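Local atomic coordinates of glycerol-3-phosphate dehydrogenase [NAD(+)] (Dunaliella salina, PDB entry 6IUY), a protein that probably interconverts sn-glycerol 3-phosphate and dihydroxyacetone phosphate with NAD, and carries a second, phosphatase-type domain, a pairing that enables direct conversion of dihydroxyacetone phosphate to glycerol. Residues A[206-211]-A[233-238]; A[223-228]-A[240-245]; A[41-46]-A[130-135]; A[35-40]-A[199-204]; A[188-193]-A[215-220]. All blocks are in the same frame, centred on the assembly; numbering follows the deposited sequence.

Contact 1 of 5, residues A[206-211]-A[233-238]. With MG (magnesium ion), chain F.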
# COMPACT_ATOMS: atom_id res chain seq x y z
N ASP A 206 48.02 -2.08 20.12
CA ASP A 206 49.39 -2.44 20.49
C ASP A 206 49.55 -2.85 21.96
O ASP A 206 50.29 -3.78 22.28
CB ASP A 206 50.34 -1.28 20.17
CG ASP A 206 49.98 0.02 20.89
OD1 ASP A 206 48.78 0.37 20.92
OD2 ASP A 206 50.89 0.69 21.41
N GLY A 207 48.85 -2.15 22.85
CA GLY A 207 49.08 -2.32 24.28
C GLY A 207 48.43 -3.53 24.92
O GLY A 207 47.86 -4.38 24.23
N PHE A 208 48.55 -3.60 26.24
CA PHE A 208 47.89 -4.64 27.03
C PHE A 208 46.41 -4.31 27.23
O PHE A 208 45.58 -5.20 27.42
CB PHE A 208 48.58 -4.80 28.39
CG PHE A 208 49.86 -5.60 28.33
CD1 PHE A 208 49.84 -6.98 28.50
CD2 PHE A 208 51.08 -4.98 28.09
CE1 PHE A 208 51.01 -7.72 28.44
CE2 PHE A 208 52.25 -5.71 28.03
CZ PHE A 208 52.21 -7.09 28.21
N SER A 209 46.07 -3.02 27.20
CA SER A 209 44.68 -2.60 27.30
C SER A 209 43.88 -3.17 26.14
O SER A 209 42.68 -3.43 26.26
CB SER A 209 44.57 -1.07 27.33
OG SER A 209 45.18 -0.49 26.19
N ASP A 210 44.55 -3.37 25.00
CA ASP A 210 43.90 -3.85 23.78
C ASP A 210 43.67 -5.36 23.84
O ASP A 210 42.61 -5.86 23.44
CB ASP A 210 44.75 -3.48 22.57
CG ASP A 210 45.11 -2.00 22.55
OD1 ASP A 210 44.19 -1.16 22.73
OD2 ASP A 210 46.30 -1.67 22.35
N LEU A 211 44.67 -6.08 24.33
CA LEU A 211 44.54 -7.50 24.59
C LEU A 211 43.41 -7.73 25.56
O LEU A 211 42.64 -8.69 25.45
CB LEU A 211 45.83 -8.07 25.15
CG LEU A 211 45.75 -9.52 25.63
CD1 LEU A 211 45.51 -10.43 24.43
CD2 LEU A 211 47.01 -9.90 26.37
N ARG A 233 56.27 -4.88 21.28
CA ARG A 233 55.77 -5.40 22.56
C ARG A 233 55.52 -6.90 22.48
O ARG A 233 54.37 -7.34 22.41
CB ARG A 233 54.49 -4.68 22.99
CG ARG A 233 54.61 -3.17 23.06
CD ARG A 233 53.38 -2.57 23.71
NE ARG A 233 53.48 -1.12 23.84
CZ ARG A 233 52.79 -0.40 24.71
NH1 ARG A 233 51.93 -0.98 25.55
NH2 ARG A 233 52.95 0.92 24.75
N PRO A 234 56.60 -7.70 22.50
CA PRO A 234 56.57 -9.16 22.40
C PRO A 234 55.58 -9.86 23.32
O PRO A 234 55.07 -10.91 22.95
CB PRO A 234 58.01 -9.56 22.76
CG PRO A 234 58.83 -8.41 22.31
CD PRO A 234 57.99 -7.18 22.56
N ALA A 235 55.30 -9.29 24.50
CA ALA A 235 54.45 -9.98 25.47
C ALA A 235 52.98 -9.88 25.09
O ALA A 235 52.21 -10.82 25.30
CB ALA A 235 54.68 -9.43 26.87
N VAL A 236 52.59 -8.74 24.51
CA VAL A 236 51.21 -8.57 24.06
C VAL A 236 51.00 -9.18 22.68
O VAL A 236 49.93 -9.70 22.38
CB VAL A 236 50.81 -7.09 24.04
CG1 VAL A 236 51.99 -6.22 23.65
CG2 VAL A 236 49.63 -6.87 23.10
N ALA A 237 52.04 -9.13 21.84
CA ALA A 237 51.98 -9.73 20.51
C ALA A 237 51.74 -11.24 20.59
O ALA A 237 51.11 -11.83 19.70
CB ALA A 237 53.25 -9.45 19.76
N SER A 238 52.23 -11.86 21.66
CA SER A 238 52.24 -13.32 21.82
C SER A 238 50.85 -13.92 21.99
O SER A 238 50.57 -14.99 21.45
CB SER A 238 53.10 -13.72 23.01
OG SER A 238 54.30 -12.96 23.04
MG MG F . 48.25 1.97 22.36
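V236 packs over the ring of F208 and against the backbone of D206 and G207. The contact lies in the haloacid dehalogenase (HAD) type domain. It joins the metal-binding loop after strand 201-205, and the first turn of helix 208-215, to the start of helix 234-238.

The apolar part centres on V236. Its CB sits 4.3 Å from the centroid of the F208 ring, almost on the ring normal, and makes a CH-pi contact. A235 meets the same ring at its edge, with CB 3.7 Å from CZ of F208. CG2 of V236 is anti to the backbone N. This carries it to 3.3 Å from O of G207, and just as near to O of D206. F224 of strand 223-227 backs this patch by touching both V236 and L211.

The charged part is longer in range. R233 holds the N-cap position, and its chain is extended from CG to NE. It reaches back to D206, where NH2 is 3.9 Å from OD2. This is a long salt bridge. OD2 lies over one face of the guanidinium, the two planes are 57° apart, and no N-H points at the oxygen. NH1 of R233 rests 3.4 Å from CA of G207.

The other carboxylate oxygen of D206 serves the metal. OD1 binds magnesium at 2.2 Å, with D41 and D43 as further ligands. D210 bonds to the loop from the second shell. Its OD1 pairs with K185, and its OD2 accepts from N of G207 at 2.6 Å on the anti side of the carboxylate.

Contact 2 of 5, residues A[223-228]-A[240-245]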
# COMPACT_ATOMS: atom_id res chain seq x y z
N ALA A 223 38.14 -11.12 18.40
CA ALA A 223 39.52 -11.34 18.04
C ALA A 223 40.36 -10.08 18.27
O ALA A 223 39.88 -8.96 18.11
CB ALA A 223 39.62 -11.79 16.59
N PHE A 224 41.60 -10.29 18.68
CA PHE A 224 42.54 -9.20 18.86
C PHE A 224 43.64 -9.33 17.81
O PHE A 224 44.29 -10.36 17.71
CB PHE A 224 43.11 -9.20 20.28
CG PHE A 224 44.32 -8.32 20.47
CD1 PHE A 224 44.34 -7.03 19.97
CD2 PHE A 224 45.42 -8.78 21.16
CE1 PHE A 224 45.46 -6.22 20.15
CE2 PHE A 224 46.54 -7.98 21.35
CZ PHE A 224 46.56 -6.70 20.84
N ILE A 225 43.78 -8.28 17.01
CA ILE A 225 44.87 -8.16 16.06
C ILE A 225 45.86 -7.16 16.64
O ILE A 225 45.49 -6.00 16.90
CB ILE A 225 44.40 -7.68 14.67
CG1 ILE A 225 43.52 -8.74 14.00
CG2 ILE A 225 45.59 -7.29 13.80
CD1 ILE A 225 42.83 -8.27 12.74
N CYS A 226 47.09 -7.61 16.87
CA CYS A 226 48.09 -6.72 17.44
C CYS A 226 48.86 -6.02 16.34
O CYS A 226 49.42 -6.67 15.45
CB CYS A 226 49.04 -7.48 18.36
SG CYS A 226 50.48 -6.49 18.89
N PHE A 227 48.88 -4.70 16.40
CA PHE A 227 49.62 -3.90 15.43
C PHE A 227 50.94 -3.39 16.00
O PHE A 227 50.97 -2.42 16.77
CB PHE A 227 48.77 -2.73 14.96
CG PHE A 227 49.45 -1.86 13.96
CD1 PHE A 227 49.46 -2.19 12.61
CD2 PHE A 227 50.07 -0.69 14.37
CE1 PHE A 227 50.08 -1.37 11.70
CE2 PHE A 227 50.69 0.14 13.46
CZ PHE A 227 50.70 -0.20 12.13
N GLY A 228 52.03 -4.03 15.61
CA GLY A 228 53.36 -3.66 16.06
C GLY A 228 54.13 -2.85 15.04
O GLY A 228 55.35 -2.91 14.98
N ALA A 240 48.18 -12.38 20.99
CA ALA A 240 47.35 -11.80 19.93
C ALA A 240 46.88 -12.87 18.96
O ALA A 240 47.56 -13.87 18.73
CB ALA A 240 48.12 -10.72 19.19
N ASP A 241 45.70 -12.64 18.37
CA ASP A 241 45.12 -13.56 17.41
C ASP A 241 45.77 -13.41 16.04
O ASP A 241 45.58 -14.25 15.16
CB ASP A 241 43.61 -13.31 17.29
CG ASP A 241 42.84 -13.95 18.41
OD1 ASP A 241 43.14 -15.11 18.76
OD2 ASP A 241 41.92 -13.29 18.95
N TRP A 242 46.53 -12.34 15.88
CA TRP A 242 47.12 -12.03 14.59
C TRP A 242 48.05 -10.85 14.78
O TRP A 242 47.64 -9.82 15.31
CB TRP A 242 46.01 -11.74 13.56
CG TRP A 242 46.46 -11.47 12.16
CD1 TRP A 242 47.73 -11.51 11.68
CD2 TRP A 242 45.63 -11.12 11.04
NE1 TRP A 242 47.75 -11.21 10.34
CE2 TRP A 242 46.47 -10.96 9.92
CE3 TRP A 242 44.25 -10.92 10.88
CZ2 TRP A 242 45.98 -10.61 8.67
CZ3 TRP A 242 43.77 -10.57 9.64
CH2 TRP A 242 44.63 -10.43 8.54
N PHE A 243 49.32 -11.00 14.40
CA PHE A 243 50.29 -9.92 14.55
C PHE A 243 50.65 -9.35 13.19
O PHE A 243 51.01 -10.10 12.28
CB PHE A 243 51.55 -10.41 15.28
CG PHE A 243 52.65 -9.39 15.31
CD1 PHE A 243 52.58 -8.30 16.17
CD2 PHE A 243 53.75 -9.50 14.48
CE1 PHE A 243 53.58 -7.35 16.20
CE2 PHE A 243 54.76 -8.56 14.51
CZ PHE A 243 54.68 -7.48 15.37
N VAL A 244 50.55 -8.04 13.05
CA VAL A 244 50.85 -7.40 11.78
C VAL A 244 51.77 -6.20 11.95
O VAL A 244 51.78 -5.57 13.00
CB VAL A 244 49.56 -6.96 11.03
CG1 VAL A 244 48.34 -7.69 11.59
CG2 VAL A 244 49.38 -5.46 11.11
N ARG A 245 52.53 -5.91 10.90
CA ARG A 245 53.50 -4.81 10.93
C ARG A 245 53.05 -3.67 10.03
O ARG A 245 53.33 -2.50 10.30
CB ARG A 245 54.88 -5.31 10.51
CG ARG A 245 55.58 -6.16 11.57
CD ARG A 245 57.01 -6.47 11.18
NE ARG A 245 57.77 -7.03 12.30
CZ ARG A 245 57.80 -8.33 12.62
NH1 ARG A 245 57.10 -9.21 11.90
NH2 ARG A 245 58.52 -8.74 13.66
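At one edge of the HAD-type sheet, strand 223-227 pairs in parallel with strand 242-244, C226 beside F243 and F227 beside V244. C226 N donates to W242 O (2.8 Å), V244 N to C226 O, and G228 N to V244 O. D241 extends this ladder at its start. Its N donates to F224 O, and its OD2 accepts from F224 N at 3.0 Å through the anti lone pair, nearly straight at 160°. With an alanine in place of D241, the buried F224 N-H would probably lose its acceptor.

The strands belong to a beta-alpha-beta unit, with helix 234-238 as the crossover. I225, F227, W242 and V244 share one face. I225 and W242 lie side by side, with CD1 of I225 3.5 Å from CE3 of W242. V244 CG1 sits over a face of the indole, while V244 CG2 meets F227 CD1 at the ring edge (3.6 Å). On the face of C226 and F243, SG of C226 is anti to its own N (chi1 170°), which brings it to the edge of the F243 ring, 5.2 Å from the centroid. CE1 of F243 packs 3.7 Å from CA of G228, where a CB would clash. CB of C226 presses tightly on CB of A240 at 3.5 Å.

Contact 3 of 5, residues A[41-46]-A[130-135]. With MG (magnesium ion), chain F; GOL (glycerol), chain E.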
# COMPACT_ATOMS: atom_id res chain seq x y z
N ASP A 41 42.59 1.07 18.76
CA ASP A 41 43.25 1.84 19.80
C ASP A 41 43.86 3.04 19.11
O ASP A 41 44.20 2.95 17.94
CB ASP A 41 44.32 1.01 20.51
CG ASP A 41 45.13 1.83 21.51
OD1 ASP A 41 44.54 2.44 22.44
OD2 ASP A 41 46.36 1.88 21.35
N VAL A 42 43.96 4.17 19.81
CA VAL A 42 44.57 5.37 19.24
C VAL A 42 46.09 5.33 19.29
O VAL A 42 46.77 5.25 18.26
CB VAL A 42 44.08 6.63 19.96
CG1 VAL A 42 44.91 7.83 19.55
CG2 VAL A 42 42.62 6.88 19.67
N ASP A 43 46.62 5.36 20.52
CA ASP A 43 48.06 5.45 20.77
C ASP A 43 48.89 4.29 20.23
O ASP A 43 48.86 3.17 20.75
CB ASP A 43 48.29 5.61 22.27
CG ASP A 43 47.72 6.90 22.81
OD1 ASP A 43 46.64 6.86 23.45
OD2 ASP A 43 48.33 7.96 22.57
N ARG A 44 49.65 4.60 19.17
CA ARG A 44 50.61 3.70 18.51
C ARG A 44 49.97 2.61 17.64
O ARG A 44 50.67 1.71 17.17
CB ARG A 44 51.55 3.07 19.53
CG ARG A 44 52.59 4.04 20.07
CD ARG A 44 53.55 3.34 21.03
NE ARG A 44 54.06 4.24 22.07
CZ ARG A 44 53.36 4.62 23.13
NH1 ARG A 44 52.11 4.19 23.29
NH2 ARG A 44 53.90 5.43 24.03
N THR A 45 48.66 2.70 17.41
CA THR A 45 48.05 1.85 16.39
C THR A 45 47.49 2.72 15.27
O THR A 45 47.63 2.40 14.10
CB THR A 45 46.94 0.95 16.96
OG1 THR A 45 45.68 1.63 16.87
CG2 THR A 45 47.23 0.58 18.39
N VAL A 46 46.87 3.84 15.64
CA VAL A 46 46.38 4.81 14.66
C VAL A 46 47.33 5.99 14.53
O VAL A 46 47.53 6.53 13.44
CB VAL A 46 44.97 5.33 15.03
CG1 VAL A 46 44.67 6.63 14.32
CG2 VAL A 46 43.92 4.27 14.71
N LEU A 130 36.94 4.09 17.70
CA LEU A 130 38.15 4.32 18.47
C LEU A 130 37.87 4.00 19.94
O LEU A 130 36.87 4.47 20.51
CB LEU A 130 38.63 5.76 18.30
CG LEU A 130 38.82 6.21 16.86
CD1 LEU A 130 39.23 7.67 16.80
CD2 LEU A 130 39.86 5.35 16.19
N ILE A 131 38.73 3.19 20.56
CA ILE A 131 38.66 2.94 22.00
C ILE A 131 40.04 3.18 22.62
O ILE A 131 41.01 2.49 22.29
CB ILE A 131 38.20 1.51 22.34
CG1 ILE A 131 36.89 1.17 21.63
CG2 ILE A 131 38.05 1.34 23.84
CD1 ILE A 131 36.36 -0.24 21.93
N SER A 132 40.13 4.18 23.50
CA SER A 132 41.41 4.65 24.00
C SER A 132 41.37 4.87 25.51
O SER A 132 40.31 5.12 26.10
CB SER A 132 41.82 5.94 23.28
OG SER A 132 42.70 6.73 24.06
N GLY A 133 42.53 4.74 26.14
CA GLY A 133 42.66 4.95 27.56
C GLY A 133 43.29 6.30 27.81
O GLY A 133 43.57 6.69 28.94
N GLY A 134 43.52 7.02 26.72
CA GLY A 134 44.13 8.33 26.81
C GLY A 134 43.09 9.43 26.95
O GLY A 134 42.04 9.24 27.57
N PHE A 135 43.40 10.58 26.37
CA PHE A 135 42.54 11.75 26.51
C PHE A 135 41.61 11.94 25.31
O PHE A 135 42.05 11.88 24.16
CB PHE A 135 43.40 13.01 26.70
CG PHE A 135 44.35 12.93 27.87
CD1 PHE A 135 43.87 12.72 29.15
CD2 PHE A 135 45.71 13.07 27.68
CE1 PHE A 135 44.74 12.65 30.23
CE2 PHE A 135 46.58 13.00 28.76
CZ PHE A 135 46.09 12.79 30.03
MG MG F . 48.25 1.97 22.36
C1 GOL E . 48.85 3.10 25.04
O1 GOL E . 49.67 2.04 25.47
C2 GOL E . 47.91 3.53 26.15
O2 GOL E . 47.62 4.90 25.99
C3 GOL E . 46.63 2.70 26.14
O3 GOL E . 45.56 3.36 25.48
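D41 and V42 pack against I131 and S132 where two neighbouring strands of the HAD-type sheet run out into the metal site. The inner side of the contact is close and mostly apolar. CA of D41 points its hydrogen at O of I131, 3.4 Å away, in an almost straight CA-H...O contact (172° at the hydrogen). CG2 of V42 meets CB of S132 at 3.8 Å and, more loosely, CB of L130. V46 adds a long touch on L130. Helix 136-145 covers V42, V46 and L130. The loop folds back on itself here, for V42 O accepts from the N of both T45 and V46.

The other side is polar, firmly held at the metal and loose at the glycerol. OD2 of D41 and the backbone O of D43 each bind magnesium at 2.1 Å, and D206 supplies a third ligand. A glycerol beside the metal is held by weak bonds to D41, D43 and G133. Its O3 reaches OD1 of D41 at 3.3 Å and its O2 reaches OD1 of D43 at 3.4 Å. G133 N makes another weak bond to O3. S132 forms an ST turn: OG, anti to the backbone N (chi1 155°), is placed to accept from G134 N at 2.8 Å.

The carboxylate oxygens have firmer partners as well: OD1 of D41 pairs with K185, and OD2 of D43 accepts from S51 N. D41, D43 and T45 fit the DxDx(T/V) motif, whose first aspartate is the nucleophile in HAD phosphatases. D41, held between magnesium and K185 and facing the glycerol, is consistent with that role.

Contact 4 of 5, residues A[35-40]-A[199-204]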
# COMPACT_ATOMS: atom_id res chain seq x y z
N ALA A 35 33.66 -9.23 9.63
CA ALA A 35 33.56 -8.32 10.76
C ALA A 35 32.37 -7.39 10.63
O ALA A 35 32.06 -6.92 9.54
CB ALA A 35 34.84 -7.50 10.90
N ASP A 36 31.73 -7.10 11.76
CA ASP A 36 30.62 -6.16 11.80
C ASP A 36 31.10 -4.81 12.32
O ASP A 36 30.55 -3.77 11.98
CB ASP A 36 29.49 -6.69 12.67
CG ASP A 36 28.90 -7.98 12.15
OD1 ASP A 36 28.58 -8.03 10.94
OD2 ASP A 36 28.77 -8.93 12.95
N ALA A 37 32.13 -4.86 13.16
CA ALA A 37 32.77 -3.64 13.64
C ALA A 37 34.24 -3.90 14.00
O ALA A 37 34.56 -4.94 14.57
CB ALA A 37 32.03 -3.08 14.84
N VAL A 38 35.10 -2.95 13.67
CA VAL A 38 36.52 -2.96 14.02
C VAL A 38 36.82 -1.80 14.98
O VAL A 38 36.57 -0.63 14.65
CB VAL A 38 37.42 -2.84 12.77
CG1 VAL A 38 38.88 -3.03 13.12
CG2 VAL A 38 36.99 -3.84 11.71
N CYS A 39 37.35 -2.11 16.16
CA CYS A 39 37.72 -1.07 17.13
C CYS A 39 39.23 -0.80 17.15
O CYS A 39 40.03 -1.72 17.31
CB CYS A 39 37.23 -1.45 18.52
SG CYS A 39 35.48 -1.86 18.58
N PHE A 40 39.61 0.46 16.98
CA PHE A 40 41.03 0.79 16.92
C PHE A 40 41.47 1.51 18.19
O PHE A 40 40.82 2.46 18.64
CB PHE A 40 41.35 1.67 15.71
CG PHE A 40 41.37 0.93 14.40
CD1 PHE A 40 40.18 0.54 13.79
CD2 PHE A 40 42.56 0.66 13.75
CE1 PHE A 40 40.19 -0.14 12.58
CE2 PHE A 40 42.58 -0.01 12.54
CZ PHE A 40 41.40 -0.41 11.95
N ASN A 199 27.74 -8.72 15.73
CA ASN A 199 28.06 -10.00 16.35
C ASN A 199 29.56 -10.30 16.34
O ASN A 199 30.11 -10.82 17.32
CB ASN A 199 27.29 -11.12 15.66
CG ASN A 199 25.78 -11.02 15.89
OD1 ASN A 199 25.31 -10.98 17.03
ND2 ASN A 199 25.01 -10.94 14.80
N ASN A 200 30.23 -9.95 15.25
CA ASN A 200 31.67 -10.06 15.17
C ASN A 200 32.34 -8.71 15.33
O ASN A 200 32.27 -7.88 14.43
CB ASN A 200 32.09 -10.69 13.84
CG ASN A 200 31.35 -11.97 13.55
OD1 ASN A 200 31.08 -12.76 14.46
ND2 ASN A 200 30.97 -12.17 12.29
N ILE A 201 32.99 -8.50 16.47
CA ILE A 201 33.70 -7.25 16.75
C ILE A 201 35.19 -7.52 16.96
O ILE A 201 35.57 -8.38 17.75
CB ILE A 201 33.12 -6.54 18.00
CG1 ILE A 201 31.60 -6.42 17.90
CG2 ILE A 201 33.74 -5.16 18.16
CD1 ILE A 201 30.93 -6.01 19.19
N ILE A 202 36.03 -6.76 16.25
CA ILE A 202 37.46 -6.98 16.24
C ILE A 202 38.11 -5.89 17.07
O ILE A 202 37.65 -4.74 17.03
CB ILE A 202 38.04 -6.94 14.78
CG1 ILE A 202 37.21 -7.80 13.82
CG2 ILE A 202 39.53 -7.29 14.75
CD1 ILE A 202 37.05 -9.25 14.23
N MET A 203 39.16 -6.23 17.82
CA MET A 203 39.98 -5.20 18.46
C MET A 203 41.35 -5.12 17.79
O MET A 203 42.02 -6.14 17.61
CB MET A 203 40.14 -5.46 19.97
CG MET A 203 40.99 -4.39 20.69
SD MET A 203 40.09 -2.85 21.07
CE MET A 203 41.12 -1.61 20.29
N VAL A 204 41.75 -3.91 17.42
CA VAL A 204 43.06 -3.69 16.82
C VAL A 204 43.86 -2.71 17.67
O VAL A 204 43.42 -1.56 17.86
CB VAL A 204 42.95 -3.14 15.38
CG1 VAL A 204 44.32 -3.14 14.72
CG2 VAL A 204 41.96 -3.95 14.56
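D36 opens the parallel pairing of strand 37-40 with strand 201-205 by gripping two backbone amides. Its OD2 accepts from N200 N at 2.9 Å, almost straight, and from N199 N at 3.0 Å. The donors come from opposite faces of the carboxylate plane, both on the anti side. In return N200 O accepts from D36 N and A37 N. With a leucine here, the amides of N199 and N200 would probably lose this shared acceptor, and the turn before strand 201-205 would be freer to move.

Regular strand bonds follow: I202 N to A37 O, C39 N to I202 O, and V204 N to C39 O (2.8 Å). On one face the V38 and V204 side chains cross at a slant, CG1 of V38 3.5 Å from CG2 of V204. F40 and V204 lie side by side, with CB of V204 over the F40 ring, 4.2 Å from CD2. On the other face SG of C39 meets CG2 of I201 at 3.8 Å. M203 bends at chi2 (79°) and chi3 (-125°), which folds CE back to 3.2 Å from O of C39.

Outside this shell, strand 127-131 bonds to the far edge of strand 37-40. Helix 114-123 packs on V38 and F40, and helix 26-33 covers V38, N200 and I202. N200 ND2 is held by O of Q34. These two strands form the centre of the HAD-type Rossmann-like sheet. Their side chains are buried and apolar, and the backbone bonds hold their register. That register probably helps bring the metal ligands D41 and D206, just past the two strand ends, to the same magnesium.

Contact 5 of 5, residues A[188-193]-A[215-220]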
# COMPACT_ATOMS: atom_id res chain seq x y z
N ALA A 188 33.90 -1.20 27.20
CA ALA A 188 33.46 -0.41 26.05
C ALA A 188 32.99 -1.30 24.91
O ALA A 188 32.07 -0.93 24.18
CB ALA A 188 34.58 0.50 25.57
N ILE A 189 33.61 -2.46 24.73
CA ILE A 189 33.17 -3.37 23.68
C ILE A 189 31.84 -4.01 24.08
O ILE A 189 30.98 -4.23 23.23
CB ILE A 189 34.23 -4.44 23.37
CG1 ILE A 189 35.23 -3.89 22.35
CG2 ILE A 189 33.59 -5.69 22.79
CD1 ILE A 189 36.19 -4.91 21.83
N GLU A 190 31.66 -4.26 25.37
CA GLU A 190 30.40 -4.82 25.88
C GLU A 190 29.22 -3.88 25.68
O GLU A 190 28.09 -4.32 25.48
CB GLU A 190 30.53 -5.16 27.36
CG GLU A 190 31.02 -6.57 27.64
CD GLU A 190 31.41 -6.77 29.10
OE1 GLU A 190 31.41 -5.77 29.86
OE2 GLU A 190 31.71 -7.92 29.48
N ARG A 191 29.48 -2.58 25.77
CA ARG A 191 28.44 -1.58 25.61
C ARG A 191 28.04 -1.46 24.15
O ARG A 191 26.86 -1.33 23.82
CB ARG A 191 28.90 -0.24 26.15
CG ARG A 191 29.18 -0.26 27.64
CD ARG A 191 28.58 0.96 28.30
NE ARG A 191 29.44 2.12 28.17
CZ ARG A 191 29.00 3.34 27.90
NH1 ARG A 191 27.70 3.55 27.69
NH2 ARG A 191 29.86 4.35 27.81
N ILE A 192 29.05 -1.51 23.28
CA ILE A 192 28.87 -1.53 21.83
C ILE A 192 28.01 -2.73 21.41
O ILE A 192 27.11 -2.59 20.58
CB ILE A 192 30.23 -1.58 21.09
CG1 ILE A 192 30.89 -0.19 21.09
CG2 ILE A 192 30.07 -2.07 19.68
CD1 ILE A 192 32.33 -0.20 20.61
N ARG A 193 28.27 -3.89 22.00
CA ARG A 193 27.56 -5.11 21.64
C ARG A 193 26.09 -5.04 22.03
O ARG A 193 25.24 -5.63 21.37
CB ARG A 193 28.24 -6.31 22.29
CG ARG A 193 27.85 -7.65 21.71
CD ARG A 193 28.52 -8.83 22.44
NE ARG A 193 29.93 -8.95 22.11
CZ ARG A 193 30.37 -9.41 20.94
NH1 ARG A 193 29.49 -9.81 20.01
NH2 ARG A 193 31.67 -9.49 20.69
N GLN A 215 40.26 -10.58 26.24
CA GLN A 215 40.45 -11.50 27.37
C GLN A 215 39.58 -11.19 28.59
O GLN A 215 39.14 -12.11 29.28
CB GLN A 215 41.91 -11.50 27.80
CG GLN A 215 42.88 -12.15 26.82
CD GLN A 215 44.32 -11.90 27.21
OE1 GLN A 215 44.59 -11.18 28.17
NE2 GLN A 215 45.25 -12.50 26.47
N GLY A 216 39.36 -9.91 28.88
CA GLY A 216 38.47 -9.53 29.96
C GLY A 216 37.04 -9.72 29.52
O GLY A 216 36.58 -9.07 28.59
N SER A 217 36.33 -10.64 30.16
CA SER A 217 34.92 -10.90 29.82
C SER A 217 34.72 -11.58 28.47
O SER A 217 35.51 -11.40 27.54
CB SER A 217 34.11 -9.60 29.85
OG SER A 217 33.74 -9.19 28.54
N PRO A 218 33.65 -12.38 28.38
CA PRO A 218 33.26 -13.16 27.20
C PRO A 218 32.52 -12.34 26.14
O PRO A 218 32.52 -12.73 24.97
CB PRO A 218 32.33 -14.22 27.80
CG PRO A 218 31.70 -13.54 28.97
CD PRO A 218 32.75 -12.61 29.53
N ASP A 219 31.91 -11.23 26.53
CA ASP A 219 31.20 -10.40 25.56
C ASP A 219 32.14 -9.34 24.99
O ASP A 219 31.69 -8.36 24.39
CB ASP A 219 29.96 -9.75 26.19
CG ASP A 219 28.97 -10.77 26.75
OD1 ASP A 219 29.05 -11.97 26.39
OD2 ASP A 219 28.10 -10.38 27.55
N GLY A 220 33.44 -9.54 25.19
CA GLY A 220 34.45 -8.64 24.63
C GLY A 220 34.70 -8.87 23.15
O GLY A 220 33.86 -9.46 22.45
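R193 lays the edge of its guanidinium against two successive carbonyls of the loop 215-220. NE donates to D219 O at 2.9 Å, and NH2 donates to G220 O at 2.8 Å. Both oxygens lie close to the guanidinium plane, which fixes the rotation of the group. The approach to D219 O is less regular, from above the carbonyl plane. CG of R193 is anti to the backbone N (chi1 -164°), and a bend at chi3 (-74°) turns the flat end onto the loop.

The D219 side chain crosses both R193 and E190 at about a right angle. Its CB touches CG of E190 at 3.7 Å. E190 runs extended past D219 to S217, whose OG donates to OE2 at 2.6 Å. That hydroxyl meets the carboxylate from above its plane, 49° out of it. I189 makes the apolar part, with CG2 3.4 Å from C of G220.

The contact ties helix 184-195 to the link between helix 208-215 and strand 223-227 in the HAD-type fold. R193 is also bound by D222 and by O of N199, just before strand 201-205. The helix also packs on the sheet, I189 on I131 and I192 on F129 and I201.

How the contacts relate
All five contacts lie in the HAD-type domain, and contacts 2, 3 and 4 reach the same parallel sheet. Contact 4 is at its centre. Contact 2 joins it through I225 N and M203 O, 2.8 Å apart, and contact 3 through I131 N and F40 O, 2.9 Å apart. Contacts 1 and 3 share the magnesium: OD1 of D206 and OD2 of D41 come within 2.9 Å of each other on it. F224 links contacts 1 and 2, whose centres are about 8 Å apart. Contact 5 is farther from the site, with the I189 side chain about 14 Å from magnesium. It meets contact 4 where R193 NH1 lies 2.9 Å from N199 O.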